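Local coordinates for alpha-rhamnosidase (Dictyoglomus thermophilum, PDB 6I60), which probably hydrolyses terminal non-reducing alpha-L-rhamnose residues from alpha-L-rhamnosides, at residues A[147-152]-A[197-202]; A[172-177]-A[261-266]; A[226-231]-A[340-345]. One frame throughout, in Å; residues are numbered along the deposited sequence.

From the N terminus, 147-152 comes first and runs into strand 150-151. Interaction 1 brings it back against 197-202, closing a loop of 44 residues, with 172-177 inside that loop. Interaction 2 joins 172-177 to 261-266 and therefore crosses interaction 1. The two also touch, because the backbones of Ile150 and Ala197 both pair with strand 264-273. Strand 226-233 lies within the loop closed by interaction 2, and its contact with 340-345, interaction 3, crosses that loop while following interaction 1 in series. Strands 189-199, 226-233 and 264-273 belong to one sheet, which these contacts tie to strand 171-184 and to the segment leading into strand 345-351.

Interaction 1. Residues A[147-152]-A[197-202]; sequences AKWITK and AGLGLY
Trp149, in the segment carrying strand 150-151, lays its indole against strand 189-199 where that strand nears its end, a buried contact on one face of the sheet that also holds strands 226-233 and 264-273. The six-membered ring does the touching. Its CZ3 comes within 3.5 Å of the carbonyl oxygen of Ala197 and 4.0 Å of CG of Leu199, both lying oblique to the ring plane. At the neighbouring corner, CH2 of Trp149 is 4.3 Å from CB of Ala197. With chi1 at -69°, CG of Trp149 stands anti to its own carbonyl carbon, and this carries the ring across to the strand although the CA atoms of Trp149 and Ala197 are 9.4 Å apart. Ile266 of strand 264-273 touches the same indole from the intervening strand, while Ala330 and Pro333 pack on it from loops. On the far side of the contact, Val227 of strand 226-233 meets both Ala197 and Leu199. Beyond Leu199 a cis peptide leads into Gly200, which with Leu201 faces Gly250 in a classic beta bulge. The arrangement is van der Waals packing of an indole across strand 264-273 onto a backbone carbonyl and apolar side chains of a mixed beta-sheet.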
ATOM      1  N   ALA A 147     -15.645  -8.653  27.226  1.00 67.91           N
ATOM      2  CA  ALA A 147     -16.603  -8.974  26.178  1.00 63.29           C
ATOM      3  C   ALA A 147     -16.270 -10.319  25.543  1.00 59.38           C
ATOM      4  O   ALA A 147     -15.104 -10.700  25.411  1.00 64.09           O
ATOM      5  CB  ALA A 147     -16.612  -7.880  25.111  1.00 60.54           C
ATOM      6  N   LYS A 148     -17.312 -11.039  25.144  1.00 59.90           N
ATOM      7  CA  LYS A 148     -17.169 -12.350  24.535  1.00 65.52           C
ATOM      8  C   LYS A 148     -17.700 -12.318  23.107  1.00 65.28           C
ATOM      9  O   LYS A 148     -18.461 -11.426  22.723  1.00 66.85           O
ATOM     10  CB  LYS A 148     -17.902 -13.426  25.351  1.00 65.11           C
ATOM     11  CG  LYS A 148     -17.872 -13.194  26.858  1.00 68.50           C
ATOM     12  CD  LYS A 148     -17.199 -14.350  27.591  1.00 68.62           C
ATOM     13  CE  LYS A 148     -17.117 -14.087  29.091  1.00 73.44           C
ATOM     14  NZ  LYS A 148     -15.950 -13.229  29.451  1.00 63.62           N
ATOM     15  N   TRP A 149     -17.279 -13.305  22.321  1.00 61.69           N
ATOM     16  CA  TRP A 149     -17.716 -13.416  20.936  1.00 56.79           C
ATOM     17  C   TRP A 149     -19.146 -13.943  20.879  1.00 57.99           C
ATOM     18  O   TRP A 149     -19.469 -14.954  21.510  1.00 62.55           O
ATOM     19  CB  TRP A 149     -16.774 -14.332  20.156  1.00 56.31           C
ATOM     20  CG  TRP A 149     -15.402 -13.760  19.936  1.00 60.95           C
ATOM     21  CD1 TRP A 149     -14.341 -13.820  20.793  1.00 66.45           C
ATOM     22  CD2 TRP A 149     -14.944 -13.046  18.781  1.00 61.08           C
ATOM     23  NE1 TRP A 149     -13.251 -13.186  20.244  1.00 58.29           N
ATOM     24  CE2 TRP A 149     -13.595 -12.701  19.010  1.00 59.98           C
ATOM     25  CE3 TRP A 149     -15.542 -12.663  17.576  1.00 59.81           C
ATOM     26  CZ2 TRP A 149     -12.836 -11.994  18.078  1.00 58.37           C
ATOM     27  CZ3 TRP A 149     -14.787 -11.958  16.654  1.00 62.74           C
ATOM     28  CH2 TRP A 149     -13.448 -11.633  16.909  1.00 60.62           C
ATOM     29  N   ILE A 150     -20.001 -13.258  20.121  1.00 60.67           N
ATOM     30  CA  ILE A 150     -21.411 -13.604  20.019  1.00 64.12           C
ATOM     31  C   ILE A 150     -21.736 -13.955  18.572  1.00 59.88           C
ATOM     32  O   ILE A 150     -21.059 -13.527  17.634  1.00 61.22           O
ATOM     33  CB  ILE A 150     -22.323 -12.468  20.520  1.00 59.89           C
ATOM     34  CG1 ILE A 150     -21.938 -11.150  19.851  1.00 58.38           C
ATOM     35  CG2 ILE A 150     -22.225 -12.338  22.029  1.00 57.34           C
ATOM     36  CD1 ILE A 150     -22.982 -10.077  19.985  1.00 62.61           C
ATOM     37  N   THR A 151     -22.789 -14.756  18.399  1.00 63.53           N
ATOM     38  CA  THR A 151     -23.192 -15.228  17.079  1.00 60.96           C
ATOM     39  C   THR A 151     -24.647 -15.666  17.113  1.00 63.05           C
ATOM     40  O   THR A 151     -25.218 -15.914  18.177  1.00 71.23           O
ATOM     41  CB  THR A 151     -22.328 -16.402  16.602  1.00 65.30           C
ATOM     42  OG1 THR A 151     -20.983 -16.228  17.050  1.00 77.90           O
ATOM     43  CG2 THR A 151     -22.324 -16.491  15.096  1.00 58.67           C
ATOM     44  N   LYS A 152     -25.236 -15.757  15.924  1.00 63.34           N
ATOM     45  CA  LYS A 152     -26.471 -16.500  15.756  1.00 69.26           C
ATOM     46  C   LYS A 152     -26.193 -17.998  15.854  1.00 74.77           C
ATOM     47  O   LYS A 152     -25.053 -18.456  15.738  1.00 70.94           O
ATOM     48  CB  LYS A 152     -27.119 -16.180  14.410  1.00 66.42           C
ATOM     49  CG  LYS A 152     -27.875 -14.871  14.385  1.00 70.29           C
ATOM     50  CD  LYS A 152     -28.482 -14.598  13.020  1.00 74.87           C
ATOM     51  CE  LYS A 152     -29.389 -15.731  12.576  1.00 75.58           C
ATOM     52  NZ  LYS A 152     -30.803 -15.486  12.968  1.00 74.42           N
ATOM     53  N   ALA A 197     -14.611  -5.798  16.733  1.00 60.74           N
ATOM     54  CA  ALA A 197     -13.955  -6.628  15.720  1.00 60.68           C
ATOM     55  C   ALA A 197     -15.039  -7.541  15.148  1.00 61.03           C
ATOM     56  O   ALA A 197     -15.308  -8.618  15.687  1.00 58.00           O
ATOM     57  CB  ALA A 197     -12.790  -7.419  16.299  1.00 63.40           C
ATOM     58  N   GLY A 198     -15.672  -7.091  14.068  1.00 56.80           N
ATOM     59  CA  GLY A 198     -16.687  -7.883  13.404  1.00 54.33           C
ATOM     60  C   GLY A 198     -16.129  -8.664  12.234  1.00 56.31           C
ATOM     61  O   GLY A 198     -15.712  -8.078  11.231  1.00 55.99           O
ATOM     62  N   LEU A 199     -16.113  -9.988  12.349  1.00 58.32           N
ATOM     63  CA  LEU A 199     -15.541 -10.860  11.331  1.00 58.43           C
ATOM     64  C   LEU A 199     -16.642 -11.372  10.411  1.00 58.51           C
ATOM     65  O   LEU A 199     -17.710 -11.774  10.881  1.00 53.02           O
ATOM     66  CB  LEU A 199     -14.801 -12.032  11.977  1.00 50.81           C
ATOM     67  CG  LEU A 199     -13.572 -11.668  12.812  1.00 51.45           C
ATOM     68  CD1 LEU A 199     -12.652 -12.864  12.940  1.00 54.45           C
ATOM     69  CD2 LEU A 199     -12.829 -10.483  12.207  1.00 55.88           C
ATOM     70  N   GLY A 200     -16.385 -11.343   9.103  1.00 57.61           N
ATOM     71  CA  GLY A 200     -15.153 -10.799   8.558  1.00 50.38           C
ATOM     72  C   GLY A 200     -15.265  -9.317   8.252  1.00 57.88           C
ATOM     73  O   GLY A 200     -14.261  -8.607   8.176  1.00 62.92           O
ATOM     74  N   LEU A 201     -16.501  -8.855   8.071  1.00 57.19           N
ATOM     75  CA  LEU A 201     -16.802  -7.449   7.848  1.00 54.72           C
ATOM     76  C   LEU A 201     -17.943  -7.034   8.767  1.00 57.54           C
ATOM     77  O   LEU A 201     -18.721  -7.867   9.238  1.00 59.60           O
ATOM     78  CB  LEU A 201     -17.173  -7.178   6.384  1.00 56.21           C
ATOM     79  CG  LEU A 201     -16.135  -7.593   5.339  1.00 59.34           C
ATOM     80  CD1 LEU A 201     -16.723  -7.537   3.935  1.00 49.19           C
ATOM     81  CD2 LEU A 201     -14.889  -6.721   5.445  1.00 48.89           C
ATOM     82  N   TYR A 202     -18.038  -5.731   9.024  1.00 56.81           N
ATOM     83  CA  TYR A 202     -19.057  -5.229   9.935  1.00 59.30           C
ATOM     84  C   TYR A 202     -19.415  -3.793   9.581  1.00 53.61           C
ATOM     85  O   TYR A 202     -18.688  -3.105   8.859  1.00 51.19           O
ATOM     86  CB  TYR A 202     -18.598  -5.314  11.398  1.00 58.91           C
ATOM     87  CG  TYR A 202     -17.562  -4.277  11.779  1.00 58.71           C
ATOM     88  CD1 TYR A 202     -16.207  -4.534  11.616  1.00 63.59           C
ATOM     89  CD2 TYR A 202     -17.937  -3.045  12.303  1.00 54.10           C
ATOM     90  CE1 TYR A 202     -15.256  -3.592  11.959  1.00 63.54           C
ATOM     91  CE2 TYR A 202     -16.993  -2.096  12.646  1.00 53.82           C
ATOM     92  CZ  TYR A 202     -15.654  -2.376  12.474  1.00 57.99           C
ATOM     93  OH  TYR A 202     -14.710  -1.439  12.816  1.00 60.38           O
TER

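Interaction 2. Residues A[172-177]-A[261-266]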
ATOM      1  N   THR A 172     -18.647 -20.907   0.299  1.00 65.95           N
ATOM      2  CA  THR A 172     -19.722 -20.998   1.280  1.00 63.69           C
ATOM      3  C   THR A 172     -20.069 -19.581   1.723  1.00 64.15           C
ATOM      4  O   THR A 172     -19.315 -18.955   2.475  1.00 66.21           O
ATOM      5  CB  THR A 172     -19.310 -21.860   2.473  1.00 59.62           C
ATOM      6  OG1 THR A 172     -18.459 -22.924   2.027  1.00 66.30           O
ATOM      7  CG2 THR A 172     -20.534 -22.450   3.148  1.00 66.65           C
ATOM      8  N   ILE A 173     -21.205 -19.075   1.253  1.00 61.14           N
ATOM      9  CA  ILE A 173     -21.625 -17.701   1.504  1.00 60.90           C
ATOM     10  C   ILE A 173     -22.742 -17.733   2.537  1.00 64.71           C
ATOM     11  O   ILE A 173     -23.850 -18.205   2.254  1.00 67.18           O
ATOM     12  CB  ILE A 173     -22.083 -17.000   0.217  1.00 63.39           C
ATOM     13  CG1 ILE A 173     -20.911 -16.848  -0.757  1.00 64.30           C
ATOM     14  CG2 ILE A 173     -22.693 -15.644   0.539  1.00 56.98           C
ATOM     15  CD1 ILE A 173     -21.215 -17.333  -2.159  1.00 58.01           C
ATOM     16  N   ALA A 174     -22.454 -17.229   3.735  1.00 63.42           N
ATOM     17  CA  ALA A 174     -23.459 -17.093   4.776  1.00 58.82           C
ATOM     18  C   ALA A 174     -24.268 -15.815   4.561  1.00 58.16           C
ATOM     19  O   ALA A 174     -23.998 -15.017   3.660  1.00 60.09           O
ATOM     20  CB  ALA A 174     -22.804 -17.102   6.155  1.00 55.66           C
ATOM     21  N   TYR A 175     -25.276 -15.616   5.402  1.00 60.62           N
ATOM     22  CA  TYR A 175     -26.123 -14.438   5.315  1.00 51.62           C
ATOM     23  C   TYR A 175     -25.484 -13.293   6.098  1.00 57.74           C
ATOM     24  O   TYR A 175     -24.323 -13.360   6.509  1.00 62.40           O
ATOM     25  CB  TYR A 175     -27.528 -14.758   5.821  1.00 58.52           C
ATOM     26  CG  TYR A 175     -28.451 -15.338   4.775  1.00 61.06           C
ATOM     27  CD1 TYR A 175     -28.005 -16.304   3.882  1.00 59.48           C
ATOM     28  CD2 TYR A 175     -29.774 -14.926   4.688  1.00 64.53           C
ATOM     29  CE1 TYR A 175     -28.850 -16.839   2.929  1.00 58.47           C
ATOM     30  CE2 TYR A 175     -30.626 -15.455   3.739  1.00 65.19           C
ATOM     31  CZ  TYR A 175     -30.160 -16.411   2.863  1.00 61.24           C
ATOM     32  OH  TYR A 175     -31.007 -16.938   1.918  1.00 54.90           O
ATOM     33  N   ALA A 176     -26.244 -12.221   6.316  1.00 58.18           N
ATOM     34  CA  ALA A 176     -25.751 -11.054   7.039  1.00 60.30           C
ATOM     35  C   ALA A 176     -26.519 -10.894   8.344  1.00 55.17           C
ATOM     36  O   ALA A 176     -27.616 -10.317   8.349  1.00 57.19           O
ATOM     37  CB  ALA A 176     -25.879  -9.791   6.182  1.00 56.07           C
ATOM     38  N   PRO A 177     -25.998 -11.380   9.466  1.00 57.20           N
ATOM     39  CA  PRO A 177     -26.713 -11.232  10.734  1.00 60.08           C
ATOM     40  C   PRO A 177     -26.551  -9.840  11.320  1.00 62.77           C
ATOM     41  O   PRO A 177     -25.516  -9.187  11.172  1.00 63.30           O
ATOM     42  CB  PRO A 177     -26.054 -12.285  11.632  1.00 52.80           C
ATOM     43  CG  PRO A 177     -24.667 -12.398  11.107  1.00 50.45           C
ATOM     44  CD  PRO A 177     -24.739 -12.134   9.620  1.00 61.72           C
ATOM     45  N   ASP A 261     -14.781 -19.935  10.217  1.00 65.45           N
ATOM     46  CA  ASP A 261     -16.139 -20.233  10.638  1.00 66.10           C
ATOM     47  C   ASP A 261     -17.104 -19.200  10.054  1.00 71.43           C
ATOM     48  O   ASP A 261     -16.726 -18.357   9.232  1.00 71.04           O
ATOM     49  CB  ASP A 261     -16.202 -20.278  12.167  1.00 60.44           C
ATOM     50  CG  ASP A 261     -17.411 -21.029  12.679  1.00 70.74           C
ATOM     51  OD1 ASP A 261     -18.021 -21.780  11.888  1.00 74.14           O
ATOM     52  OD2 ASP A 261     -17.757 -20.858  13.867  1.00 77.59           O
ATOM     53  N   PHE A 262     -18.364 -19.276  10.477  1.00 67.87           N
ATOM     54  CA  PHE A 262     -19.357 -18.291  10.090  1.00 65.00           C
ATOM     55  C   PHE A 262     -19.095 -16.974  10.821  1.00 61.21           C
ATOM     56  O   PHE A 262     -18.343 -16.940  11.798  1.00 62.99           O
ATOM     57  CB  PHE A 262     -20.757 -18.822  10.394  1.00 68.14           C
ATOM     58  CG  PHE A 262     -21.177 -19.954   9.502  1.00 68.72           C
ATOM     59  CD1 PHE A 262     -21.402 -19.743   8.152  1.00 66.16           C
ATOM     60  CD2 PHE A 262     -21.339 -21.232  10.012  1.00 74.36           C
ATOM     61  CE1 PHE A 262     -21.784 -20.785   7.327  1.00 66.26           C
ATOM     62  CE2 PHE A 262     -21.722 -22.278   9.192  1.00 72.89           C
ATOM     63  CZ  PHE A 262     -21.944 -22.054   7.849  1.00 71.45           C
ATOM     64  N   PRO A 263     -19.681 -15.868  10.350  1.00 60.91           N
ATOM     65  CA  PRO A 263     -19.383 -14.563  10.958  1.00 66.70           C
ATOM     66  C   PRO A 263     -19.691 -14.530  12.449  1.00 61.58           C
ATOM     67  O   PRO A 263     -20.688 -15.086  12.910  1.00 67.55           O
ATOM     68  CB  PRO A 263     -20.286 -13.600  10.179  1.00 62.40           C
ATOM     69  CG  PRO A 263     -20.467 -14.245   8.861  1.00 53.64           C
ATOM     70  CD  PRO A 263     -20.486 -15.725   9.122  1.00 63.38           C
ATOM     71  N   LYS A 264     -18.814 -13.866  13.201  1.00 58.92           N
ATOM     72  CA  LYS A 264     -18.956 -13.708  14.643  1.00 56.16           C
ATOM     73  C   LYS A 264     -18.641 -12.264  15.010  1.00 56.50           C
ATOM     74  O   LYS A 264     -18.144 -11.487  14.190  1.00 59.12           O
ATOM     75  CB  LYS A 264     -18.045 -14.679  15.405  1.00 61.42           C
ATOM     76  CG  LYS A 264     -16.791 -15.073  14.644  1.00 62.66           C
ATOM     77  CD  LYS A 264     -16.088 -16.244  15.305  1.00 64.97           C
ATOM     78  CE  LYS A 264     -16.541 -17.565  14.708  1.00 62.94           C
ATOM     79  NZ  LYS A 264     -15.548 -18.646  14.947  1.00 58.19           N
ATOM     80  N   LEU A 265     -18.925 -11.904  16.262  1.00 57.99           N
ATOM     81  CA  LEU A 265     -18.843 -10.514  16.691  1.00 57.97           C
ATOM     82  C   LEU A 265     -18.347 -10.414  18.125  1.00 55.89           C
ATOM     83  O   LEU A 265     -18.801 -11.152  19.002  1.00 60.76           O
ATOM     84  CB  LEU A 265     -20.210  -9.826  16.578  1.00 57.16           C
ATOM     85  CG  LEU A 265     -20.331  -8.420  17.166  1.00 54.70           C
ATOM     86  CD1 LEU A 265     -19.409  -7.460  16.436  1.00 62.54           C
ATOM     87  CD2 LEU A 265     -21.770  -7.941  17.101  1.00 55.26           C
ATOM     88  N   ILE A 266     -17.419  -9.486  18.355  1.00 58.57           N
ATOM     89  CA  ILE A 266     -16.991  -9.098  19.693  1.00 62.57           C
ATOM     90  C   ILE A 266     -16.931  -7.577  19.743  1.00 60.98           C
ATOM     91  O   ILE A 266     -16.516  -6.930  18.774  1.00 65.10           O
ATOM     92  CB  ILE A 266     -15.631  -9.722  20.080  1.00 59.27           C
ATOM     93  CG1 ILE A 266     -15.354  -9.511  21.575  1.00 63.77           C
ATOM     94  CG2 ILE A 266     -14.506  -9.144  19.238  1.00 53.80           C
ATOM     95  CD1 ILE A 266     -14.368 -10.500  22.170  1.00 57.91           C
TER
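A chi1 of -70° sets CG of Phe262 anti to its carbonyl carbon and beside its backbone N, swinging the phenyl ring over to the methyl of Ala174. The first bond of the Phe262 side chain does not itself aim at 172-177, so this torsion and a chi2 of -67° are what bring one flank of the ring to the contact. CB of Ala174, which does point across, lies 3.6 Å from CD1 of Phe262 and 4.0 Å from CE1 of Phe262, meeting the ring obliquely. The same methyl also reaches the next residue along, with CD of Pro263 4.0 Å from CB of Ala174. One small side chain is thus received by a phenyl ring and a pyrrolidine ring set one after the other in the chain.

The loop carrying these rings has polar links of its own. OD1 of Asp261 takes a weak hydrogen bond from the backbone N of Phe262 at 2.9 Å. The other carboxylate oxygen, OD2 of Asp261, forms a salt bridge with NZ of Lys264 at 3.3 Å, its hydrogen bond weak. Since the lysine side chain leaves its backbone away from 172-177, the charged pair is separate from the apolar contact.

His155 stacks on the ring of Phe262, and Tyr157 of strand 157-160 meets both Phe262 and Ala174. A bound triethylene glycol, probably from the crystallisation liquor, lies about 3 Å from the Phe262 side chain. Asn251 bonds the carbonyl of Ala174 and also touches Pro263. The whole is apolar side-chain packing that joins two sheets of the beta-rich part of the chain: strand 171-184 is interrupted after Ala174, and the loop leading into strand 264-273 rests against it there.

Interaction 3. Residues A[226-231]-A[340-345]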
ATOM      1  N   ARG A 226      -4.271 -13.560  14.192  1.00 63.77           N
ATOM      2  CA  ARG A 226      -4.446 -12.196  14.672  1.00 62.19           C
ATOM      3  C   ARG A 226      -5.718 -11.616  14.077  1.00 58.24           C
ATOM      4  O   ARG A 226      -6.030 -11.866  12.910  1.00 57.18           O
ATOM      5  CB  ARG A 226      -3.240 -11.323  14.302  1.00 57.72           C
ATOM      6  CG  ARG A 226      -3.579  -9.882  13.977  1.00 60.86           C
ATOM      7  CD  ARG A 226      -2.317  -9.064  13.843  1.00 66.61           C
ATOM      8  NE  ARG A 226      -1.371  -9.729  12.959  1.00 66.64           N
ATOM      9  CZ  ARG A 226      -0.758  -9.139  11.942  1.00 67.14           C
ATOM     10  NH1 ARG A 226      -0.982  -7.859  11.677  1.00 60.74           N
ATOM     11  NH2 ARG A 226       0.080  -9.835  11.192  1.00 70.12           N
ATOM     12  N   VAL A 227      -6.447 -10.850  14.887  1.00 58.26           N
ATOM     13  CA  VAL A 227      -7.655 -10.154  14.461  1.00 62.53           C
ATOM     14  C   VAL A 227      -7.509  -8.689  14.847  1.00 59.21           C
ATOM     15  O   VAL A 227      -7.426  -8.365  16.037  1.00 58.41           O
ATOM     16  CB  VAL A 227      -8.925 -10.753  15.092  1.00 57.12           C
ATOM     17  CG1 VAL A 227     -10.146  -9.927  14.709  1.00 57.68           C
ATOM     18  CG2 VAL A 227      -9.100 -12.206  14.671  1.00 58.15           C
ATOM     19  N   LEU A 228      -7.477  -7.807  13.849  1.00 60.55           N
ATOM     20  CA  LEU A 228      -7.349  -6.377  14.104  1.00 59.52           C
ATOM     21  C   LEU A 228      -8.716  -5.789  14.429  1.00 59.04           C
ATOM     22  O   LEU A 228      -9.621  -5.807  13.588  1.00 59.98           O
ATOM     23  CB  LEU A 228      -6.739  -5.663  12.900  1.00 52.77           C
ATOM     24  CG  LEU A 228      -5.541  -6.321  12.221  1.00 55.49           C
ATOM     25  CD1 LEU A 228      -5.305  -5.697  10.859  1.00 60.85           C
ATOM     26  CD2 LEU A 228      -4.304  -6.191  13.092  1.00 59.55           C
ATOM     27  N   TYR A 229      -8.868  -5.267  15.643  1.00 58.42           N
ATOM     28  CA  TYR A 229     -10.094  -4.592  16.039  1.00 56.72           C
ATOM     29  C   TYR A 229      -9.946  -3.089  15.841  1.00 56.11           C
ATOM     30  O   TYR A 229      -8.837  -2.548  15.844  1.00 55.94           O
ATOM     31  CB  TYR A 229     -10.455  -4.904  17.496  1.00 57.58           C
ATOM     32  CG  TYR A 229      -9.559  -4.256  18.530  1.00 56.51           C
ATOM     33  CD1 TYR A 229      -8.371  -4.858  18.923  1.00 56.62           C
ATOM     34  CD2 TYR A 229      -9.910  -3.049  19.125  1.00 54.88           C
ATOM     35  CE1 TYR A 229      -7.551  -4.271  19.870  1.00 58.90           C
ATOM     36  CE2 TYR A 229      -9.098  -2.456  20.071  1.00 56.35           C
ATOM     37  CZ  TYR A 229      -7.920  -3.071  20.440  1.00 56.76           C
ATOM     38  OH  TYR A 229      -7.110  -2.483  21.382  1.00 59.37           O
ATOM     39  N   THR A 230     -11.080  -2.420  15.657  1.00 53.84           N
ATOM     40  CA  THR A 230     -11.125  -0.981  15.442  1.00 55.70           C
ATOM     41  C   THR A 230     -11.788  -0.302  16.634  1.00 59.56           C
ATOM     42  O   THR A 230     -12.774  -0.807  17.179  1.00 65.15           O
ATOM     43  CB  THR A 230     -11.887  -0.644  14.156  1.00 56.61           C
ATOM     44  OG1 THR A 230     -11.339  -1.392  13.063  1.00 54.66           O
ATOM     45  CG2 THR A 230     -11.789   0.841  13.844  1.00 63.22           C
ATOM     46  N   VAL A 231     -11.237   0.839  17.041  1.00 56.23           N
ATOM     47  CA  VAL A 231     -11.782   1.643  18.129  1.00 64.80           C
ATOM     48  C   VAL A 231     -12.359   2.923  17.542  1.00 64.76           C
ATOM     49  O   VAL A 231     -11.716   3.581  16.714  1.00 65.75           O
ATOM     50  CB  VAL A 231     -10.718   1.955  19.196  1.00 63.61           C
ATOM     51  CG1 VAL A 231      -9.453   2.448  18.542  1.00 61.28           C
ATOM     52  CG2 VAL A 231     -11.244   2.990  20.179  1.00 63.24           C
ATOM     53  N   GLU A 340      -3.681  -2.107  15.081  1.00 57.26           N
ATOM     54  CA  GLU A 340      -2.605  -1.479  14.331  1.00 57.86           C
ATOM     55  C   GLU A 340      -3.073  -0.145  13.766  1.00 58.78           C
ATOM     56  O   GLU A 340      -4.233   0.004  13.371  1.00 52.14           O
ATOM     57  CB  GLU A 340      -2.128  -2.390  13.199  1.00 59.11           C
ATOM     58  CG  GLU A 340      -1.497  -3.690  13.671  1.00 56.65           C
ATOM     59  CD  GLU A 340      -0.410  -4.178  12.738  1.00 57.45           C
ATOM     60  OE1 GLU A 340      -0.434  -5.370  12.363  1.00 59.99           O
ATOM     61  OE2 GLU A 340       0.471  -3.368  12.377  1.00 60.65           O
ATOM     62  N   ILE A 341      -2.164   0.825  13.737  1.00 58.41           N
ATOM     63  CA  ILE A 341      -2.439   2.148  13.192  1.00 49.88           C
ATOM     64  C   ILE A 341      -1.970   2.135  11.743  1.00 50.96           C
ATOM     65  O   ILE A 341      -0.769   2.178  11.461  1.00 53.92           O
ATOM     66  CB  ILE A 341      -1.760   3.253  14.003  1.00 48.70           C
ATOM     67  CG1 ILE A 341      -1.975   3.026  15.502  1.00 44.59           C
ATOM     68  CG2 ILE A 341      -2.293   4.614  13.586  1.00 50.25           C
ATOM     69  CD1 ILE A 341      -3.366   3.368  15.982  1.00 33.76           C
ATOM     70  N   TYR A 342      -2.921   2.069  10.819  1.00 49.80           N
ATOM     71  CA  TYR A 342      -2.628   2.024   9.395  1.00 50.03           C
ATOM     72  C   TYR A 342      -3.831   2.573   8.648  1.00 53.90           C
ATOM     73  O   TYR A 342      -4.949   2.568   9.176  1.00 52.14           O
ATOM     74  CB  TYR A 342      -2.296   0.599   8.933  1.00 50.66           C
ATOM     75  CG  TYR A 342      -3.484  -0.333   8.818  1.00 55.47           C
ATOM     76  CD1 TYR A 342      -4.316  -0.572   9.905  1.00 55.44           C
ATOM     77  CD2 TYR A 342      -3.758  -0.992   7.626  1.00 53.66           C
ATOM     78  CE1 TYR A 342      -5.396  -1.430   9.804  1.00 53.16           C
ATOM     79  CE2 TYR A 342      -4.837  -1.854   7.516  1.00 56.29           C
ATOM     80  CZ  TYR A 342      -5.651  -2.068   8.610  1.00 56.35           C
ATOM     81  OH  TYR A 342      -6.725  -2.921   8.513  1.00 60.39           O
ATOM     82  N   PRO A 343      -3.636   3.073   7.429  1.00 49.44           N
ATOM     83  CA  PRO A 343      -4.755   3.643   6.671  1.00 52.47           C
ATOM     84  C   PRO A 343      -5.832   2.605   6.413  1.00 45.26           C
ATOM     85  O   PRO A 343      -5.545   1.505   5.920  1.00 40.06           O
ATOM     86  CB  PRO A 343      -4.097   4.104   5.361  1.00 50.89           C
ATOM     87  CG  PRO A 343      -2.664   4.315   5.717  1.00 55.46           C
ATOM     88  CD  PRO A 343      -2.346   3.273   6.746  1.00 44.35           C
ATOM     89  N   PRO A 344      -7.080   2.912   6.746  1.00 45.52           N
ATOM     90  CA  PRO A 344      -8.180   1.982   6.488  1.00 39.90           C
ATOM     91  C   PRO A 344      -8.732   2.145   5.076  1.00 44.06           C
ATOM     92  O   PRO A 344      -8.365   3.057   4.332  1.00 44.11           O
ATOM     93  CB  PRO A 344      -9.224   2.392   7.532  1.00 44.82           C
ATOM     94  CG  PRO A 344      -9.006   3.864   7.701  1.00 39.80           C
ATOM     95  CD  PRO A 344      -7.536   4.124   7.453  1.00 47.45           C
ATOM     96  N   ILE A 345      -9.634   1.235   4.724  1.00 39.11           N
ATOM     97  CA  ILE A 345     -10.321   1.294   3.442  1.00 40.86           C
ATOM     98  C   ILE A 345     -11.474   2.284   3.548  1.00 47.98           C
ATOM     99  O   ILE A 345     -12.271   2.227   4.491  1.00 47.24           O
ATOM    100  CB  ILE A 345     -10.819  -0.099   3.030  1.00 44.01           C
ATOM    101  CG1 ILE A 345      -9.640  -1.059   2.856  1.00 47.50           C
ATOM    102  CG2 ILE A 345     -11.647  -0.014   1.764  1.00 40.80           C
ATOM    103  CD1 ILE A 345      -9.960  -2.492   3.228  1.00 46.23           C
TER
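A salt bridge backed by apolar packing joins strand 226-233 to the loop between strands 336-338 and 345-351, beside helix 524-535. NH1 of Arg226 lies 2.6 Å from OE1 of Glu340. The two side chains meet at about a right angle, with the guanidinium and carboxylate planes 34° apart and the oxygen oblique to the guanidinium. A bend at chi3 of 50° in Arg226 turns its end toward the carboxylate. Two residues on, CD2 of Leu228 packs against the aliphatic part of Glu340, 3.8 Å from its CG. The other methyl, CD1 of Leu228, reaches the phenol of Tyr342, 3.9 Å from OH and 4.3 Å from CZ. Arg226 has further salt bridges to Asp533 and Asp536, and OE1 of Glu340 accepts a hydrogen bond from Asn532, giving that oxygen two partners and the guanidinium three acidic ones. An alanine in place of Glu340 would probably leave NH1 of Arg226 and the amide of Asn532 without this carboxylate and take the CG packing away from CD2 of Leu228. Lys529 touches Leu228, Glu340 and Tyr342 alike. This is a charged interdomain junction, where an inner strand and the loop after outermost strand 336-338 meet a helix of the six-hairpin glycosidase domain.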